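Short-chain dehydrogenase/reductase SDR (Burkholderia phymatum, PDB 5IG2) binds NAD and probably acts as an oxidoreductase on CH-OH groups of donor molecules, as other short-chain dehydrogenases/reductases do. Local coordinates at residues Arg28-Lys33 / Asp244-Thr249; Ser192-Ala197 / Ile260-Ala265. One frame throughout, in Å; residues are numbered along the deposited sequence.

Contact 1 (Arg28-Lys33 / Asp244-Thr249)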
ATOM      1  N   ARG B  28      35.872  13.230  23.169  1.00 10.56           N
ATOM      2  CA  ARG B  28      35.365  11.997  22.583  1.00 11.98           C
ATOM      3  C   ARG B  28      35.752  11.886  21.112  1.00 11.96           C
ATOM      4  O   ARG B  28      36.122  10.805  20.640  1.00 11.63           O
ATOM      5  CB  ARG B  28      33.854  11.954  22.754  1.00 11.05           C
ATOM      6  CG  ARG B  28      33.170  10.740  22.189  1.00 14.11           C
ATOM      7  CD  ARG B  28      31.683  10.828  22.530  1.00 19.88           C
ATOM      8  NE  ARG B  28      30.899   9.707  22.019  1.00 24.23           N
ATOM      9  CZ  ARG B  28      30.338   9.678  20.813  1.00 24.48           C
ATOM     10  NH1 ARG B  28      30.477  10.703  19.986  1.00 24.75           N
ATOM     11  NH2 ARG B  28      29.643   8.621  20.433  1.00 24.01           N
ATOM     12  N   ALA B  29      35.680  13.002  20.373  1.00 11.85           N
ATOM     13  CA  ALA B  29      36.036  12.993  18.956  1.00 11.77           C
ATOM     14  C   ALA B  29      37.535  12.773  18.754  1.00 14.27           C
ATOM     15  O   ALA B  29      37.944  12.081  17.810  1.00 12.90           O
ATOM     16  CB  ALA B  29      35.583  14.301  18.303  1.00 10.77           C
ATOM     17  N   PHE B  30      38.372  13.368  19.616  1.00 12.43           N
ATOM     18  CA  PHE B  30      39.799  13.059  19.591  1.00 12.58           C
ATOM     19  C   PHE B  30      40.038  11.566  19.786  1.00 12.01           C
ATOM     20  O   PHE B  30      40.885  10.965  19.113  1.00 15.19           O
ATOM     21  CB  PHE B  30      40.543  13.836  20.684  1.00 12.35           C
ATOM     22  CG  PHE B  30      40.511  15.332  20.525  1.00 15.88           C
ATOM     23  CD1 PHE B  30      40.396  15.926  19.269  1.00 12.18           C
ATOM     24  CD2 PHE B  30      40.627  16.152  21.648  1.00 10.52           C
ATOM     25  CE1 PHE B  30      40.390  17.325  19.151  1.00 13.34           C
ATOM     26  CE2 PHE B  30      40.618  17.540  21.534  1.00 10.26           C
ATOM     27  CZ  PHE B  30      40.495  18.128  20.292  1.00 11.12           C
ATOM     28  N   ALA B  31      39.318  10.961  20.727  1.00 11.47           N
ATOM     29  CA  ALA B  31      39.503   9.545  21.002  1.00 10.82           C
ATOM     30  C   ALA B  31      39.089   8.702  19.803  1.00 14.86           C
ATOM     31  O   ALA B  31      39.793   7.755  19.428  1.00 16.76           O
ATOM     32  CB  ALA B  31      38.717   9.170  22.258  1.00  8.79           C
ATOM     33  N   GLU B  32      37.971   9.060  19.165  1.00 14.26           N
ATOM     34  CA  GLU B  32      37.537   8.348  17.971  1.00 12.76           C
ATOM     35  C   GLU B  32      38.559   8.479  16.855  1.00 14.67           C
ATOM     36  O   GLU B  32      38.880   7.499  16.178  1.00 16.11           O
ATOM     37  CB  GLU B  32      36.182   8.875  17.514  1.00 14.11           C
ATOM     38  CG  GLU B  32      35.055   8.542  18.469  1.00 18.54           C
ATOM     39  CD  GLU B  32      33.770   9.278  18.118  1.00 25.12           C
ATOM     40  OE1 GLU B  32      33.852  10.447  17.685  1.00 22.88           O
ATOM     41  OE2 GLU B  32      32.679   8.689  18.274  1.00 27.87           O
ATOM     42  N   LYS B  33      39.080   9.688  16.644  1.00 15.74           N
ATOM     43  CA  LYS B  33      40.077   9.880  15.593  1.00 16.81           C
ATOM     44  C   LYS B  33      41.362   9.126  15.922  1.00 16.45           C
ATOM     45  O   LYS B  33      41.931   8.458  15.053  1.00 15.43           O
ATOM     46  CB  LYS B  33      40.350  11.376  15.399  1.00 13.60           C
ATOM     47  CG  LYS B  33      41.365  11.700  14.315  1.00 16.54           C
ATOM     48  CD  LYS B  33      40.903  11.230  12.939  1.00 17.14           C
ATOM     49  CE  LYS B  33      41.910  11.669  11.883  1.00 20.35           C
ATOM     50  NZ  LYS B  33      41.510  11.285  10.506  1.00 21.36           N
ATOM     51  N   ASP B 244      34.759  17.205  13.009  1.00 14.01           N
ATOM     52  CA  ASP B 244      35.545  18.096  12.159  1.00 15.37           C
ATOM     53  C   ASP B 244      36.681  18.734  12.942  1.00 15.15           C
ATOM     54  O   ASP B 244      37.802  18.863  12.433  1.00 14.04           O
ATOM     55  CB  ASP B 244      34.655  19.182  11.554  1.00 20.80           C
ATOM     56  CG  ASP B 244      33.527  18.613  10.698  1.00 30.07           C
ATOM     57  OD1 ASP B 244      33.819  17.828   9.760  1.00 31.29           O
ATOM     58  OD2 ASP B 244      32.348  18.955  10.966  1.00 29.62           O
ATOM     59  N   VAL B 245      36.405  19.158  14.174  1.00 14.44           N
ATOM     60  CA  VAL B 245      37.460  19.701  15.022  1.00 13.82           C
ATOM     61  C   VAL B 245      38.569  18.672  15.200  1.00 13.48           C
ATOM     62  O   VAL B 245      39.758  18.993  15.091  1.00 13.19           O
ATOM     63  CB  VAL B 245      36.875  20.167  16.370  1.00 12.05           C
ATOM     64  CG1 VAL B 245      37.992  20.548  17.353  1.00 13.36           C
ATOM     65  CG2 VAL B 245      35.947  21.350  16.143  1.00 13.01           C
ATOM     66  N   ALA B 246      38.197  17.411  15.426  1.00 12.67           N
ATOM     67  CA  ALA B 246      39.207  16.374  15.597  1.00 10.75           C
ATOM     68  C   ALA B 246      40.019  16.189  14.323  1.00 14.16           C
ATOM     69  O   ALA B 246      41.252  16.090  14.371  1.00 12.82           O
ATOM     70  CB  ALA B 246      38.552  15.057  16.017  1.00 10.16           C
ATOM     71  N   THR B 247      39.345  16.149  13.171  1.00 15.78           N
ATOM     72  CA  THR B 247      40.065  15.991  11.912  1.00 15.45           C
ATOM     73  C   THR B 247      41.078  17.110  11.723  1.00 17.42           C
ATOM     74  O   THR B 247      42.255  16.852  11.450  1.00 19.14           O
ATOM     75  CB  THR B 247      39.089  15.947  10.740  1.00 15.21           C
ATOM     76  OG1 THR B 247      38.276  14.771  10.846  1.00 16.30           O
ATOM     77  CG2 THR B 247      39.848  15.911   9.430  1.00 15.26           C
ATOM     78  N   LEU B 248      40.642  18.367  11.883  1.00 13.71           N
ATOM     79  CA  LEU B 248      41.556  19.491  11.687  1.00 12.96           C
ATOM     80  C   LEU B 248      42.668  19.489  12.725  1.00 13.09           C
ATOM     81  O   LEU B 248      43.807  19.848  12.419  1.00 12.98           O
ATOM     82  CB  LEU B 248      40.789  20.814  11.735  1.00 13.34           C
ATOM     83  CG  LEU B 248      39.736  21.004  10.640  1.00 16.05           C
ATOM     84  CD1 LEU B 248      38.736  22.065  11.081  1.00 14.26           C
ATOM     85  CD2 LEU B 248      40.403  21.385   9.325  1.00 17.17           C
ATOM     86  N   THR B 249      42.360  19.108  13.962  1.00 13.54           N
ATOM     87  CA  THR B 249      43.387  19.103  15.001  1.00 16.29           C
ATOM     88  C   THR B 249      44.487  18.091  14.682  1.00 16.66           C
ATOM     89  O   THR B 249      45.680  18.405  14.766  1.00 14.80           O
ATOM     90  CB  THR B 249      42.742  18.819  16.359  1.00 14.74           C
ATOM     91  OG1 THR B 249      41.841  19.886  16.668  1.00 14.86           O
ATOM     92  CG2 THR B 249      43.788  18.702  17.470  1.00 15.41           C
TER
HETATM   93  O   HOH W   1      39.259  12.423   9.654  1.00 27.85           O
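Ala246 sets its methyl against the backbone of Ala29, with CB of Ala246 3.5 Å from Ala29 O and 3.8 Å from Ala29 CB. The two belong to neighbouring helices, 25-36 and 242-254, on one side of the parallel sheet of a Rossmann-type fold; helix 25-36 follows the first strand, 16-20. Over the short segments the axes approach to 8.5 Å and cross at -57°. The close approach centres on the small Ala29 and Ala246; the nearest CA atoms, those of Phe30 and Ala246, are 5.2 Å apart, and CB of Lys33 lies near the same methyl. The Phe30 ring reaches beyond this point because its CG lies beside the backbone N (chi1 -64°), which brings CD1 within 3.8 Å of Ala246 CB and turns CE1 toward Val245 and Thr249. The ring meets all three obliquely, while its side chain and that of Thr249 cross at about a right angle; elsewhere it stacks with Phe96. Thr249 OG1 is 3.9 Å from Phe30 CE1 but spends its hydrogen on Val245 O, one turn back, from 41° out of the carbonyl plane; the same oxygen also accepts from Thr249 N. At the more exposed margin a water joins the helices, accepting from Lys33 NZ at 2.7 Å and lying 2.8 Å from Thr247 OG1.

Contact 2 (Ser192-Ala197 / Ile260-Ala265); sequences SLLCPA and ILTHPA. With NAD (nicotinamide-adenine-dinucleotide), chain F.
Ile260 N donates to Leu193 O at 2.8 Å with an N-H...O angle of 159°, and Cys195 N returns a bond to Ile260 O at the same length and 166°. The two bonds flank the parallel bridge between Leu194 and Ile260. On the face these two share, Leu194 CG stands anti to the backbone N, and its CD1 rests against CG2 of Ile260 (3.7 Å) and, beside it, CG2 of Thr262. Past the bridge the backbones separate, and a water spans the gap, donating to Cys195 O at 2.8 Å and accepting from His263 N. Thr262 OG1 shares a 2.8 Å hydrogen bond with His263 ND1, which ties the imidazole to the preceding side chain. Ala197 then places its methyl over one face of that ring, a CH-pi contact with CB 3.8 Å from the centroid and 24° off the normal. The carbonyl oxygens of Pro196 and Ala197 meet the cofactor: Pro196 O lies 3.3 Å from NAD C5N, and Ala197 O approaches C4N. Strand 189-194 running out at its C-terminal end into a loop that touches the nicotinamide ring, with the short strand 259-260 alongside, is the edge of a Rossmann-type nucleotide site of the SDR family.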
ATOM      1  N   SER B 192      50.696  22.387  20.508  1.00 13.19           N
ATOM      2  CA  SER B 192      49.766  23.121  19.661  1.00 15.65           C
ATOM      3  C   SER B 192      48.658  23.720  20.517  1.00 15.83           C
ATOM      4  O   SER B 192      48.379  23.266  21.630  1.00 14.19           O
ATOM      5  CB  SER B 192      49.131  22.239  18.576  1.00 14.45           C
ATOM      6  OG  SER B 192      50.105  21.680  17.701  1.00 17.14           O
ATOM      7  N   LEU B 193      47.999  24.726  19.954  1.00 13.89           N
ATOM      8  CA  LEU B 193      46.989  25.506  20.651  1.00 12.65           C
ATOM      9  C   LEU B 193      45.717  25.482  19.814  1.00 11.88           C
ATOM     10  O   LEU B 193      45.690  26.041  18.712  1.00 12.52           O
ATOM     11  CB  LEU B 193      47.484  26.940  20.873  1.00 13.83           C
ATOM     12  CG  LEU B 193      46.512  27.956  21.498  1.00 14.23           C
ATOM     13  CD1 LEU B 193      46.102  27.529  22.911  1.00 10.25           C
ATOM     14  CD2 LEU B 193      47.116  29.363  21.482  1.00 11.73           C
ATOM     15  N   LEU B 194      44.658  24.867  20.344  1.00 12.48           N
ATOM     16  CA  LEU B 194      43.397  24.699  19.624  1.00 15.66           C
ATOM     17  C   LEU B 194      42.399  25.782  20.042  1.00 13.78           C
ATOM     18  O   LEU B 194      42.051  25.885  21.225  1.00 14.15           O
ATOM     19  CB  LEU B 194      42.825  23.307  19.884  1.00 11.87           C
ATOM     20  CG  LEU B 194      41.452  22.992  19.298  1.00  9.47           C
ATOM     21  CD1 LEU B 194      41.495  23.072  17.778  1.00  9.20           C
ATOM     22  CD2 LEU B 194      41.008  21.613  19.746  1.00 10.73           C
ATOM     23  N   CYS B 195      41.916  26.568  19.066  1.00 11.88           N
ATOM     24  CA  CYS B 195      41.045  27.723  19.322  1.00 10.97           C
ATOM     25  C   CYS B 195      39.778  27.679  18.473  1.00 14.01           C
ATOM     26  O   CYS B 195      39.651  28.425  17.487  1.00 14.93           O
ATOM     27  CB  CYS B 195      41.793  29.031  19.060  1.00 13.43           C
ATOM     28  SG  CYS B 195      43.248  29.291  20.118  1.00 15.80           S
ATOM     29  N   PRO B 196      38.806  26.844  18.840  1.00 12.80           N
ATOM     30  CA  PRO B 196      37.577  26.735  18.049  1.00 12.63           C
ATOM     31  C   PRO B 196      36.545  27.787  18.423  1.00 12.84           C
ATOM     32  O   PRO B 196      36.566  28.362  19.511  1.00 10.65           O
ATOM     33  CB  PRO B 196      37.046  25.335  18.404  1.00 12.50           C
ATOM     34  CG  PRO B 196      38.118  24.690  19.243  1.00 12.64           C
ATOM     35  CD  PRO B 196      38.867  25.810  19.878  1.00  8.65           C
ATOM     36  N   ALA B 197      35.636  28.033  17.473  1.00 13.52           N
ATOM     37  CA  ALA B 197      34.401  28.751  17.744  1.00 10.17           C
ATOM     38  C   ALA B 197      33.330  27.736  18.144  1.00 13.61           C
ATOM     39  O   ALA B 197      33.622  26.564  18.398  1.00 14.69           O
ATOM     40  CB  ALA B 197      33.987  29.589  16.535  1.00 11.23           C
ATOM     41  N   ILE B 260      45.827  26.335  15.896  1.00 11.27           N
ATOM     42  CA  ILE B 260      44.769  25.606  15.209  1.00 12.70           C
ATOM     43  C   ILE B 260      43.491  26.425  15.342  1.00 16.45           C
ATOM     44  O   ILE B 260      42.816  26.376  16.378  1.00 15.41           O
ATOM     45  CB  ILE B 260      44.592  24.194  15.759  1.00 11.37           C
ATOM     46  CG1 ILE B 260      45.976  23.556  15.966  1.00 14.56           C
ATOM     47  CG2 ILE B 260      43.725  23.398  14.789  1.00 11.83           C
ATOM     48  CD1 ILE B 260      45.960  22.255  16.744  1.00 15.54           C
ATOM     49  N   LEU B 261      43.157  27.185  14.300  1.00 15.44           N
ATOM     50  CA  LEU B 261      41.932  27.976  14.244  1.00 15.17           C
ATOM     51  C   LEU B 261      40.987  27.239  13.306  1.00 13.33           C
ATOM     52  O   LEU B 261      41.012  27.440  12.094  1.00 18.75           O
ATOM     53  CB  LEU B 261      42.205  29.398  13.764  1.00 16.83           C
ATOM     54  CG  LEU B 261      42.514  30.471  14.807  1.00 23.13           C
ATOM     55  CD1 LEU B 261      43.627  30.053  15.748  1.00 21.14           C
ATOM     56  CD2 LEU B 261      42.881  31.782  14.113  1.00 27.46           C
ATOM     57  N   THR B 262      40.154  26.372  13.877  1.00 13.56           N
ATOM     58  CA  THR B 262      39.227  25.586  13.078  1.00 13.64           C
ATOM     59  C   THR B 262      38.143  26.434  12.425  1.00 15.53           C
ATOM     60  O   THR B 262      37.543  25.993  11.441  1.00 16.40           O
ATOM     61  CB  THR B 262      38.576  24.519  13.950  1.00 17.52           C
ATOM     62  OG1 THR B 262      37.911  25.163  15.047  1.00 19.31           O
ATOM     63  CG2 THR B 262      39.631  23.573  14.495  1.00 17.78           C
ATOM     64  N   HIS B 263      37.859  27.623  12.960  1.00 14.25           N
ATOM     65  CA  HIS B 263      36.820  28.513  12.446  1.00 14.71           C
ATOM     66  C   HIS B 263      37.475  29.828  12.029  1.00 16.65           C
ATOM     67  O   HIS B 263      37.400  30.832  12.758  1.00 15.99           O
ATOM     68  CB  HIS B 263      35.741  28.764  13.500  1.00 16.31           C
ATOM     69  CG  HIS B 263      34.994  27.540  13.928  1.00 16.20           C
ATOM     70  ND1 HIS B 263      35.549  26.571  14.737  1.00 15.64           N
ATOM     71  CD2 HIS B 263      33.718  27.147  13.692  1.00 16.77           C
ATOM     72  CE1 HIS B 263      34.653  25.627  14.967  1.00 15.96           C
ATOM     73  NE2 HIS B 263      33.533  25.953  14.345  1.00 16.99           N
ATOM     74  N   PRO B 264      38.125  29.869  10.863  1.00 18.19           N
ATOM     75  CA  PRO B 264      38.870  31.079  10.482  1.00 18.06           C
ATOM     76  C   PRO B 264      37.985  32.285  10.225  1.00 19.57           C
ATOM     77  O   PRO B 264      38.500  33.409  10.155  1.00 22.93           O
ATOM     78  CB  PRO B 264      39.611  30.648   9.210  1.00 22.53           C
ATOM     79  CG  PRO B 264      38.752  29.573   8.638  1.00 23.85           C
ATOM     80  CD  PRO B 264      38.199  28.827   9.826  1.00 21.59           C
ATOM     81  N   ALA B 265      36.672  32.103  10.103  1.00 17.58           N
ATOM     82  CA  ALA B 265      35.794  33.259  10.002  1.00 22.41           C
ATOM     83  C   ALA B 265      35.931  34.191  11.203  1.00 19.91           C
ATOM     84  O   ALA B 265      35.559  35.365  11.106  1.00 23.60           O
ATOM     85  CB  ALA B 265      34.343  32.801   9.846  1.00 22.83           C
TER
HETATM   86  PA  NAD F 301      31.834  18.979  26.669  1.00 13.13           P
HETATM   87  O1A NAD F 301      30.996  19.354  27.828  1.00 13.39           O
HETATM   88  O2A NAD F 301      31.076  18.184  25.594  1.00 12.48           O
HETATM   89  O5B NAD F 301      33.148  18.173  27.067  1.00 14.29           O
HETATM   90  C5B NAD F 301      33.997  18.627  28.138  1.00 11.74           C
HETATM   91  C4B NAD F 301      34.197  17.460  29.064  1.00  8.74           C
HETATM   92  O4B NAD F 301      35.074  17.852  30.143  1.00 14.11           O
HETATM   93  C3B NAD F 301      32.920  16.900  29.714  1.00 13.20           C
HETATM   94  O3B NAD F 301      32.769  15.509  29.453  1.00 12.03           O
HETATM   95  C2B NAD F 301      33.134  17.154  31.215  1.00 14.67           C
HETATM   96  O2B NAD F 301      32.594  16.118  32.026  1.00 14.54           O
HETATM   97  C1B NAD F 301      34.653  17.162  31.299  1.00 12.91           C
HETATM   98  N9A NAD F 301      35.186  17.837  32.476  1.00 11.50           N
HETATM   99  C8A NAD F 301      34.729  18.992  33.054  1.00 12.09           C
HETATM  100  N7A NAD F 301      35.331  19.302  34.177  1.00 14.41           N
HETATM  101  C5A NAD F 301      36.254  18.282  34.347  1.00 12.36           C
HETATM  102  C6A NAD F 301      37.199  18.017  35.355  1.00 14.18           C
HETATM  103  N6A NAD F 301      37.315  18.741  36.472  1.00 15.25           N
HETATM  104  N1A NAD F 301      37.996  16.937  35.201  1.00 13.34           N
HETATM  105  C2A NAD F 301      37.836  16.168  34.117  1.00 13.72           C
HETATM  106  N3A NAD F 301      36.961  16.302  33.113  1.00 13.17           N
HETATM  107  C4A NAD F 301      36.190  17.383  33.294  1.00 11.34           C
HETATM  108  O3  NAD F 301      32.440  20.288  26.003  1.00 12.47           O
HETATM  109  PN  NAD F 301      33.539  20.498  24.862  1.00 12.45           P
HETATM  110  O1N NAD F 301      33.844  19.203  24.203  1.00 10.03           O
HETATM  111  O2N NAD F 301      33.078  21.635  24.035  1.00 12.27           O
HETATM  112  O5D NAD F 301      34.760  20.972  25.767  1.00 11.30           O
HETATM  113  C5D NAD F 301      36.123  20.632  25.431  1.00  8.90           C
HETATM  114  C4D NAD F 301      36.940  21.901  25.440  1.00 11.13           C
HETATM  115  O4D NAD F 301      36.610  22.720  24.292  1.00 12.40           O
HETATM  116  C3D NAD F 301      36.757  22.797  26.672  1.00 11.50           C
HETATM  117  O3D NAD F 301      38.028  23.255  27.119  1.00 12.02           O
HETATM  118  C2D NAD F 301      35.948  23.973  26.122  1.00 10.87           C
HETATM  119  O2D NAD F 301      36.185  25.149  26.885  1.00 10.46           O
HETATM  120  C1D NAD F 301      36.538  24.050  24.722  1.00 11.72           C
HETATM  121  N1N NAD F 301      35.742  24.857  23.676  1.00 13.12           N
HETATM  122  C2N NAD F 301      34.491  24.468  23.372  1.00 11.09           C
HETATM  123  C3N NAD F 301      33.770  25.148  22.408  1.00 10.77           C
HETATM  124  C7N NAD F 301      32.438  24.688  21.902  1.00 11.17           C
HETATM  125  O7N NAD F 301      31.706  25.492  21.303  1.00 11.71           O
HETATM  126  N7N NAD F 301      32.041  23.465  22.215  1.00 12.35           N
HETATM  127  C4N NAD F 301      34.370  26.223  21.763  1.00 12.65           C
HETATM  128  C5N NAD F 301      35.666  26.589  22.085  1.00 15.31           C
HETATM  129  C6N NAD F 301      36.341  25.894  23.056  1.00 14.82           C
HETATM  130  O   HOH W   2      39.016  29.368  14.939  1.00 13.81           O

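Overall arrangement
Contact 1 and contact 2 have centres 13 Å apart and meet directly through Leu194. Its CD1 lies 3.4 Å from Thr249 OG1, and its CD2 is 3.6 Å from Phe30 CZ and 4.0 Å from Val245 CG1, so one leucine of strand 189-194 packs against both helices of contact 1. A second junction joins Leu248 CD1 to Thr262 CB at 3.8 Å. Along the chain the segments alternate, with 244-249 falling between 192-197 and 260-265. Contact 2 touches the nicotinamide ring itself; in contact 1 the side chain of Phe30 stays about 7 Å from NAD but about 4 Å from that of Asn98, an NAD-binding residue.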